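Local coordinates for stage II sporulation E family protein (Thermanaerovibrio acidaminovorans, PDB 3RNR), which is of unknown function but belongs to the protein phosphatase 2C family and is probably a cytosolic phosphatase of the stage II sporulation E type, at residues 173-185 with 199-211. Sequence-based numbering, arbitrary orientation.
Sequences EDRIAMALSRGSD and PYQDNATLALVIL. With EDO (1,2-ethanediol), chain Q.
Thr-205 OG1 donates directly to Asp-174 OD1 at 2.8 Å, nearly in line with the C-O bond of the carboxylate. The Thr-205 rotation that sets OG1 beside its own backbone N (chi1 -66°) brings the hydroxyl to the carboxylate. Arg-169 NH1 also hydrogen-bonds to OG1. Asp-174 OD1 takes the hydroxyl, while OD2 takes a water that also donates to the backbone O of Asn-203, a bridge beside the direct bond. A second water accepts from Leu-206 N and makes a weak bond to Arg-175 O.

Strands 176-181 and 205-210 run parallel, with 4° between their axes. Leu-206 O accepts a long bond from Ala-177 N, 3.3 Å, and the Leu-206 side chain lies alongside Ile-176. Ala-207 CB sits beside Ala-177 CB, on the face where Val-4 packs. Leu-208 is bonded twice: its N donates to Ala-177 O, and its O accepts from Ala-179 N, both at 2.9 Å. With CG between the backbone N and carbonyl carbon (chi1 61°), the Leu-208 side chain lies alongside that of Met-178, pointing the same way. Leu-208 CG rests on Met-178 CG, and CD1 touches Met-178 CB at 3.8 Å and also reaches Leu-180 CD2. Met-178 here is selenomethionine. Val-209 CG2 meets Ala-179 CB on the Ala-207 face. Ile-210 N donates to Ala-179 O at 3.0 Å. Its CG1 presses on Leu-180 CD2 at 3.4 Å, a tight fit, while CG2 touches Ser-184 OG.

Helix 186-193 covers Ile-176, Met-178 and Leu-180. Strand 176-181 pairs antiparallel with a strand of the second subunit, so the sheet continues across the interface. The arrangement is the parallel strand pair of a beta-alpha-beta crossover, set in one sheet of the alpha-beta-alpha sandwich of the PP2C fold.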
ATOM      1  N   GLU B 173      -9.043  12.079   6.648  1.00 47.63           N
ATOM      2  CA  GLU B 173      -9.588  11.858   5.313  1.00 41.48           C
ATOM      3  C   GLU B 173      -8.876  10.654   4.721  1.00 38.78           C
ATOM      4  O   GLU B 173      -7.654  10.567   4.786  1.00 44.60           O
ATOM      5  CB  GLU B 173      -9.319  13.076   4.422  1.00 48.15           C
ATOM      6  CG  GLU B 173     -10.292  14.222   4.619  1.00 68.70           C
ATOM      7  CD  GLU B 173     -11.722  13.810   4.323  1.00 85.24           C
ATOM      8  OE1 GLU B 173     -11.979  13.318   3.199  1.00 92.44           O
ATOM      9  OE2 GLU B 173     -12.582  13.961   5.219  1.00 84.55           O
ATOM     10  N   ASP B 174      -9.626   9.730   4.137  1.00 36.89           N
ATOM     11  CA  ASP B 174      -8.996   8.609   3.443  1.00 40.92           C
ATOM     12  C   ASP B 174      -9.785   8.174   2.204  1.00 36.17           C
ATOM     13  O   ASP B 174     -10.698   8.867   1.773  1.00 36.74           O
ATOM     14  CB  ASP B 174      -8.696   7.441   4.402  1.00 44.86           C
ATOM     15  CG  ASP B 174      -9.944   6.682   4.831  1.00 55.76           C
ATOM     16  OD1 ASP B 174      -9.785   5.636   5.503  1.00 44.95           O
ATOM     17  OD2 ASP B 174     -11.070   7.120   4.497  1.00 47.44           O
ATOM     18  N   ARG B 175      -9.390   7.047   1.624  1.00 33.77           N
ATOM     19  CA  ARG B 175     -10.013   6.504   0.425  1.00 41.21           C
ATOM     20  C   ARG B 175      -9.986   4.981   0.542  1.00 40.87           C
ATOM     21  O   ARG B 175      -9.256   4.430   1.363  1.00 39.23           O
ATOM     22  CB  ARG B 175      -9.231   6.953  -0.826  1.00 34.06           C
ATOM     23  CG  ARG B 175      -9.263   8.464  -1.095  1.00 34.19           C
ATOM     24  CD  ARG B 175     -10.614   8.875  -1.639  1.00 35.45           C
ATOM     25  NE  ARG B 175     -10.677  10.271  -2.074  1.00 37.83           N
ATOM     26  CZ  ARG B 175     -10.903  11.299  -1.256  1.00 41.70           C
ATOM     27  NH1 ARG B 175     -11.056  11.100   0.045  1.00 41.70           N
ATOM     28  NH2 ARG B 175     -10.963  12.529  -1.733  1.00 42.37           N
ATOM     29  N   ILE B 176     -10.774   4.294  -0.273  1.00 30.27           N
ATOM     30  CA  ILE B 176     -10.725   2.839  -0.287  1.00 29.00           C
ATOM     31  C   ILE B 176      -9.495   2.391  -1.082  1.00 31.14           C
ATOM     32  O   ILE B 176      -9.194   2.972  -2.108  1.00 35.17           O
ATOM     33  CB  ILE B 176     -11.979   2.282  -0.951  1.00 33.42           C
ATOM     34  CG1 ILE B 176     -13.220   2.827  -0.233  1.00 43.51           C
ATOM     35  CG2 ILE B 176     -11.946   0.756  -0.951  1.00 30.41           C
ATOM     36  CD1 ILE B 176     -14.520   2.580  -0.981  1.00 50.33           C
ATOM     37  N   ALA B 177      -8.768   1.385  -0.605  1.00 26.43           N
ATOM     38  CA  ALA B 177      -7.632   0.878  -1.374  1.00 22.00           C
ATOM     39  C   ALA B 177      -7.996  -0.503  -1.931  1.00 30.13           C
ATOM     40  O   ALA B 177      -8.476  -1.357  -1.192  1.00 25.62           O
ATOM     41  CB  ALA B 177      -6.381   0.788  -0.498  1.00 22.95           C
HETATM   42  N   MSE B 178      -7.777  -0.719  -3.224  1.00 26.25           N
HETATM   43  CA  MSE B 178      -8.165  -1.985  -3.841  1.00 28.76           C
HETATM   44  C   MSE B 178      -7.082  -2.468  -4.780  1.00 26.88           C
HETATM   45  O   MSE B 178      -6.534  -1.684  -5.554  1.00 27.82           O
HETATM   46  CB  MSE B 178      -9.438  -1.828  -4.690  1.00 30.62           C
HETATM   47  CG  MSE B 178     -10.540  -0.993  -4.099  1.00 36.51           C
HETATM   48 SE   MSE B 178     -11.955  -0.764  -5.456  0.83 57.16          SE
HETATM   49  CE  MSE B 178     -10.879  -0.059  -6.904  1.00106.07           C
ATOM     50  N   ALA B 179      -6.809  -3.765  -4.725  1.00 29.59           N
ATOM     51  CA  ALA B 179      -5.946  -4.427  -5.689  1.00 36.86           C
ATOM     52  C   ALA B 179      -6.827  -5.319  -6.558  1.00 37.98           C
ATOM     53  O   ALA B 179      -7.423  -6.258  -6.044  1.00 34.45           O
ATOM     54  CB  ALA B 179      -4.911  -5.262  -4.947  1.00 32.77           C
ATOM     55  N   LEU B 180      -6.919  -5.022  -7.863  1.00 29.68           N
ATOM     56  CA  LEU B 180      -7.756  -5.785  -8.780  1.00 35.61           C
ATOM     57  C   LEU B 180      -6.960  -6.196 -10.019  1.00 37.69           C
ATOM     58  O   LEU B 180      -5.812  -5.817 -10.192  1.00 37.87           O
ATOM     59  CB  LEU B 180      -8.934  -4.932  -9.261  1.00 40.54           C
ATOM     60  CG  LEU B 180      -9.590  -3.959  -8.288  1.00 46.34           C
ATOM     61  CD1 LEU B 180     -10.480  -2.984  -9.042  1.00 50.21           C
ATOM     62  CD2 LEU B 180     -10.396  -4.732  -7.251  1.00 46.52           C
ATOM     63  N   SER B 181      -7.598  -6.936 -10.908  1.00 45.08           N
ATOM     64  CA  SER B 181      -6.990  -7.225 -12.192  1.00 50.57           C
ATOM     65  C   SER B 181      -7.781  -6.400 -13.189  1.00 54.74           C
ATOM     66  O   SER B 181      -8.945  -6.090 -12.943  1.00 57.77           O
ATOM     67  CB  SER B 181      -7.093  -8.716 -12.515  1.00 47.31           C
ATOM     68  OG  SER B 181      -8.424  -9.053 -12.826  1.00 64.16           O
ATOM     69  N   ARG B 182      -7.153  -6.005 -14.292  1.00 66.32           N
ATOM     70  CA  ARG B 182      -7.877  -5.271 -15.325  1.00 73.61           C
ATOM     71  C   ARG B 182      -9.128  -6.059 -15.704  1.00 80.10           C
ATOM     72  O   ARG B 182     -10.164  -5.487 -16.052  1.00 78.97           O
ATOM     73  CB  ARG B 182      -6.992  -5.039 -16.552  1.00 84.18           C
ATOM     74  CG  ARG B 182      -7.385  -3.824 -17.394  1.00 98.15           C
ATOM     75  CD  ARG B 182      -6.545  -3.730 -18.671  1.00104.60           C
ATOM     76  NE  ARG B 182      -5.381  -2.847 -18.553  1.00105.72           N
ATOM     77  CZ  ARG B 182      -4.222  -3.202 -18.000  1.00104.59           C
ATOM     78  NH1 ARG B 182      -3.215  -2.343 -17.945  1.00 99.77           N
ATOM     79  NH2 ARG B 182      -4.068  -4.418 -17.494  1.00104.94           N
ATOM     80  N   GLY B 183      -9.025  -7.380 -15.592  1.00 87.03           N
ATOM     81  CA  GLY B 183     -10.136  -8.278 -15.846  1.00 93.01           C
ATOM     82  C   GLY B 183     -11.318  -8.170 -14.896  1.00100.02           C
ATOM     83  O   GLY B 183     -12.396  -8.674 -15.208  1.00 98.55           O
ATOM     84  N   SER B 184     -11.143  -7.523 -13.748  1.00102.88           N
ATOM     85  CA  SER B 184     -12.265  -7.340 -12.833  1.00107.99           C
ATOM     86  C   SER B 184     -13.065  -6.116 -13.274  1.00120.99           C
ATOM     87  O   SER B 184     -12.682  -5.431 -14.226  1.00119.75           O
ATOM     88  CB  SER B 184     -11.765  -7.165 -11.398  1.00100.96           C
ATOM     89  OG  SER B 184     -11.045  -8.306 -10.954  1.00 96.23           O
ATOM     90  N   ASP B 185     -14.167  -5.828 -12.585  1.00133.81           N
ATOM     91  CA  ASP B 185     -14.919  -4.603 -12.858  1.00145.70           C
ATOM     92  C   ASP B 185     -14.833  -3.682 -11.655  1.00142.67           C
ATOM     93  O   ASP B 185     -15.427  -3.935 -10.611  1.00140.67           O
ATOM     94  CB  ASP B 185     -16.376  -4.890 -13.264  1.00155.25           C
ATOM     95  CG  ASP B 185     -17.145  -5.689 -12.217  1.00159.59           C
ATOM     96  OD1 ASP B 185     -16.774  -5.664 -11.025  1.00160.08           O
ATOM     97  OD2 ASP B 185     -18.141  -6.342 -12.592  1.00161.47           O
ATOM     98  N   PRO B 199     -21.322  -4.829   6.296  1.00 36.35           N
ATOM     99  CA  PRO B 199     -21.057  -5.150   7.702  1.00 31.52           C
ATOM    100  C   PRO B 199     -20.031  -4.202   8.326  1.00 37.86           C
ATOM    101  O   PRO B 199     -19.054  -4.664   8.903  1.00 35.15           O
ATOM    102  CB  PRO B 199     -20.488  -6.570   7.624  1.00 31.04           C
ATOM    103  CG  PRO B 199     -19.772  -6.598   6.314  1.00 31.62           C
ATOM    104  CD  PRO B 199     -20.580  -5.703   5.373  1.00 33.55           C
ATOM    105  N   TYR B 200     -20.282  -2.896   8.264  1.00 32.95           N
ATOM    106  CA  TYR B 200     -19.335  -1.913   8.798  1.00 32.11           C
ATOM    107  C   TYR B 200     -19.910  -0.510   8.730  1.00 42.87           C
ATOM    108  O   TYR B 200     -20.893  -0.265   8.032  1.00 37.03           O
ATOM    109  CB  TYR B 200     -18.003  -1.960   8.042  1.00 29.22           C
ATOM    110  CG  TYR B 200     -18.116  -1.948   6.527  1.00 31.27           C
ATOM    111  CD1 TYR B 200     -18.398  -0.771   5.832  1.00 32.93           C
ATOM    112  CD2 TYR B 200     -17.912  -3.111   5.790  1.00 32.34           C
ATOM    113  CE1 TYR B 200     -18.498  -0.765   4.440  1.00 36.24           C
ATOM    114  CE2 TYR B 200     -18.003  -3.115   4.408  1.00 33.25           C
ATOM    115  CZ  TYR B 200     -18.297  -1.947   3.740  1.00 43.81           C
ATOM    116  OH  TYR B 200     -18.385  -1.961   2.370  1.00 46.10           O
ATOM    117  N   GLN B 201     -19.313   0.404   9.488  1.00 42.41           N
ATOM    118  CA  GLN B 201     -19.868   1.745   9.637  1.00 44.92           C
ATOM    119  C   GLN B 201     -19.616   2.536   8.364  1.00 35.54           C
ATOM    120  O   GLN B 201     -18.705   2.217   7.608  1.00 36.05           O
ATOM    121  CB  GLN B 201     -19.232   2.464  10.832  1.00 50.02           C
ATOM    122  CG  GLN B 201     -19.209   1.657  12.128  1.00 53.45           C
ATOM    123  CD  GLN B 201     -20.590   1.220  12.576  1.00 59.08           C
ATOM    124  OE1 GLN B 201     -21.459   2.049  12.836  1.00 60.91           O
ATOM    125  NE2 GLN B 201     -20.799  -0.091  12.666  1.00 64.06           N
ATOM    126  N   ASP B 202     -20.423   3.569   8.139  1.00 39.73           N
ATOM    127  CA  ASP B 202     -20.260   4.473   6.998  1.00 45.22           C
ATOM    128  C   ASP B 202     -18.871   5.106   6.920  1.00 47.64           C
ATOM    129  O   ASP B 202     -18.391   5.442   5.840  1.00 44.38           O
ATOM    130  CB  ASP B 202     -21.310   5.592   7.060  1.00 60.60           C
ATOM    131  CG  ASP B 202     -22.681   5.134   6.613  1.00 72.79           C
ATOM    132  OD1 ASP B 202     -22.773   4.037   6.023  1.00 71.00           O
ATOM    133  OD2 ASP B 202     -23.661   5.880   6.836  1.00 79.41           O
ATOM    134  N   ASN B 203     -18.228   5.286   8.068  1.00 39.18           N
ATOM    135  CA  ASN B 203     -16.897   5.897   8.098  1.00 43.74           C
ATOM    136  C   ASN B 203     -15.731   4.893   8.080  1.00 45.02           C
ATOM    137  O   ASN B 203     -14.573   5.262   8.326  1.00 39.13           O
ATOM    138  CB  ASN B 203     -16.762   6.933   9.224  1.00 47.39           C
ATOM    139  CG  ASN B 203     -16.893   6.319  10.600  1.00 57.29           C
ATOM    140  OD1 ASN B 203     -17.148   5.120  10.740  1.00 50.47           O
ATOM    141  ND2 ASN B 203     -16.702   7.139  11.633  1.00 60.25           N
ATOM    142  N   ALA B 204     -16.049   3.616   7.868  1.00 33.47           N
ATOM    143  CA  ALA B 204     -15.037   2.560   7.922  1.00 30.06           C
ATOM    144  C   ALA B 204     -13.869   2.777   6.972  1.00 39.38           C
ATOM    145  O   ALA B 204     -14.039   3.317   5.885  1.00 35.07           O
ATOM    146  CB  ALA B 204     -15.675   1.193   7.644  1.00 31.71           C
ATOM    147  N   THR B 205     -12.685   2.334   7.383  1.00 27.52           N
ATOM    148  CA  THR B 205     -11.536   2.292   6.488  1.00 26.68           C
ATOM    149  C   THR B 205     -11.491   0.900   5.878  1.00 30.90           C
ATOM    150  O   THR B 205     -11.635  -0.092   6.596  1.00 26.92           O
ATOM    151  CB  THR B 205     -10.218   2.616   7.245  1.00 33.06           C
ATOM    152  OG1 THR B 205     -10.255   3.977   7.698  1.00 33.37           O
ATOM    153  CG2 THR B 205      -9.017   2.457   6.339  1.00 31.36           C
ATOM    154  N   LEU B 206     -11.310   0.829   4.557  1.00 28.75           N
ATOM    155  CA  LEU B 206     -11.467  -0.420   3.816  1.00 27.92           C
ATOM    156  C   LEU B 206     -10.291  -0.658   2.901  1.00 25.29           C
ATOM    157  O   LEU B 206      -9.751   0.287   2.315  1.00 25.21           O
ATOM    158  CB  LEU B 206     -12.733  -0.374   2.943  1.00 28.60           C
ATOM    159  CG  LEU B 206     -14.099  -0.165   3.588  1.00 36.08           C
ATOM    160  CD1 LEU B 206     -15.180  -0.148   2.510  1.00 35.61           C
ATOM    161  CD2 LEU B 206     -14.386  -1.254   4.631  1.00 27.30           C
ATOM    162  N   ALA B 207      -9.899  -1.921   2.776  1.00 23.94           N
ATOM    163  CA  ALA B 207      -8.929  -2.322   1.771  1.00 25.55           C
ATOM    164  C   ALA B 207      -9.326  -3.700   1.287  1.00 26.89           C
ATOM    165  O   ALA B 207      -9.836  -4.525   2.058  1.00 25.02           O
ATOM    166  CB  ALA B 207      -7.515  -2.339   2.333  1.00 22.24           C
ATOM    167  N   LEU B 208      -9.099  -3.963   0.008  1.00 23.44           N
ATOM    168  CA  LEU B 208      -9.551  -5.230  -0.536  1.00 24.75           C
ATOM    169  C   LEU B 208      -8.678  -5.758  -1.651  1.00 23.56           C
ATOM    170  O   LEU B 208      -7.998  -5.001  -2.345  1.00 25.66           O
ATOM    171  CB  LEU B 208     -11.001  -5.122  -1.003  1.00 28.36           C
ATOM    172  CG  LEU B 208     -11.262  -4.109  -2.096  1.00 36.39           C
ATOM    173  CD1 LEU B 208     -11.347  -4.820  -3.438  1.00 40.30           C
ATOM    174  CD2 LEU B 208     -12.565  -3.372  -1.792  1.00 42.93           C
ATOM    175  N   VAL B 209      -8.711  -7.064  -1.846  1.00 24.81           N
ATOM    176  CA  VAL B 209      -8.059  -7.713  -2.965  1.00 26.36           C
ATOM    177  C   VAL B 209      -9.054  -8.584  -3.709  1.00 29.12           C
ATOM    178  O   VAL B 209      -9.818  -9.253  -3.097  1.00 29.05           O
ATOM    179  CB  VAL B 209      -6.894  -8.569  -2.548  1.00 25.82           C
ATOM    180  CG1 VAL B 209      -6.257  -9.228  -3.760  1.00 29.94           C
ATOM    181  CG2 VAL B 209      -5.904  -7.793  -1.766  1.00 22.60           C
ATOM    182  N   ILE B 210      -9.038  -8.533  -5.029  1.00 28.81           N
ATOM    183  CA  ILE B 210      -9.830  -9.411  -5.876  1.00 31.12           C
ATOM    184  C   ILE B 210      -8.892 -10.193  -6.769  1.00 34.70           C
ATOM    185  O   ILE B 210      -8.041  -9.628  -7.396  1.00 35.20           O
ATOM    186  CB  ILE B 210     -10.769  -8.664  -6.790  1.00 38.77           C
ATOM    187  CG1 ILE B 210     -11.626  -7.680  -6.030  1.00 37.78           C
ATOM    188  CG2 ILE B 210     -11.632  -9.613  -7.557  1.00 40.31           C
ATOM    189  CD1 ILE B 210     -12.501  -8.264  -5.104  1.00 40.30           C
ATOM    190  N   LEU B 211      -9.057 -11.499  -6.798  1.00 40.24           N
ATOM    191  CA  LEU B 211      -8.221 -12.342  -7.598  1.00 34.43           C
ATOM    192  C   LEU B 211      -8.437 -12.082  -9.095  1.00 33.80           C
ATOM    193  O   LEU B 211      -9.555 -12.075  -9.528  1.00 36.87           O
ATOM    194  CB  LEU B 211      -8.505 -13.779  -7.266  1.00 41.29           C
ATOM    195  CG  LEU B 211      -7.700 -14.803  -8.026  1.00 42.51           C
ATOM    196  CD1 LEU B 211      -6.290 -14.510  -7.977  1.00 40.73           C
ATOM    197  CD2 LEU B 211      -7.939 -16.145  -7.528  1.00 42.54           C
TER
HETATM  198  C1  EDO Q 218     -13.760   9.208   3.263  1.00 77.65           C
HETATM  199  O1  EDO Q 218     -13.028   9.755   4.373  1.00 70.40           O
HETATM  200  C2  EDO Q 218     -13.874  10.255   2.155  1.00 77.24           C
HETATM  201  O2  EDO Q 218     -14.325   9.657   0.929  1.00 73.50           O
HETATM  202  O   HOH W   1     -11.217   3.438   3.195  1.00 28.95           O
HETATM  203  O   HOH W   2     -12.634   6.772   6.744  1.00 57.42           O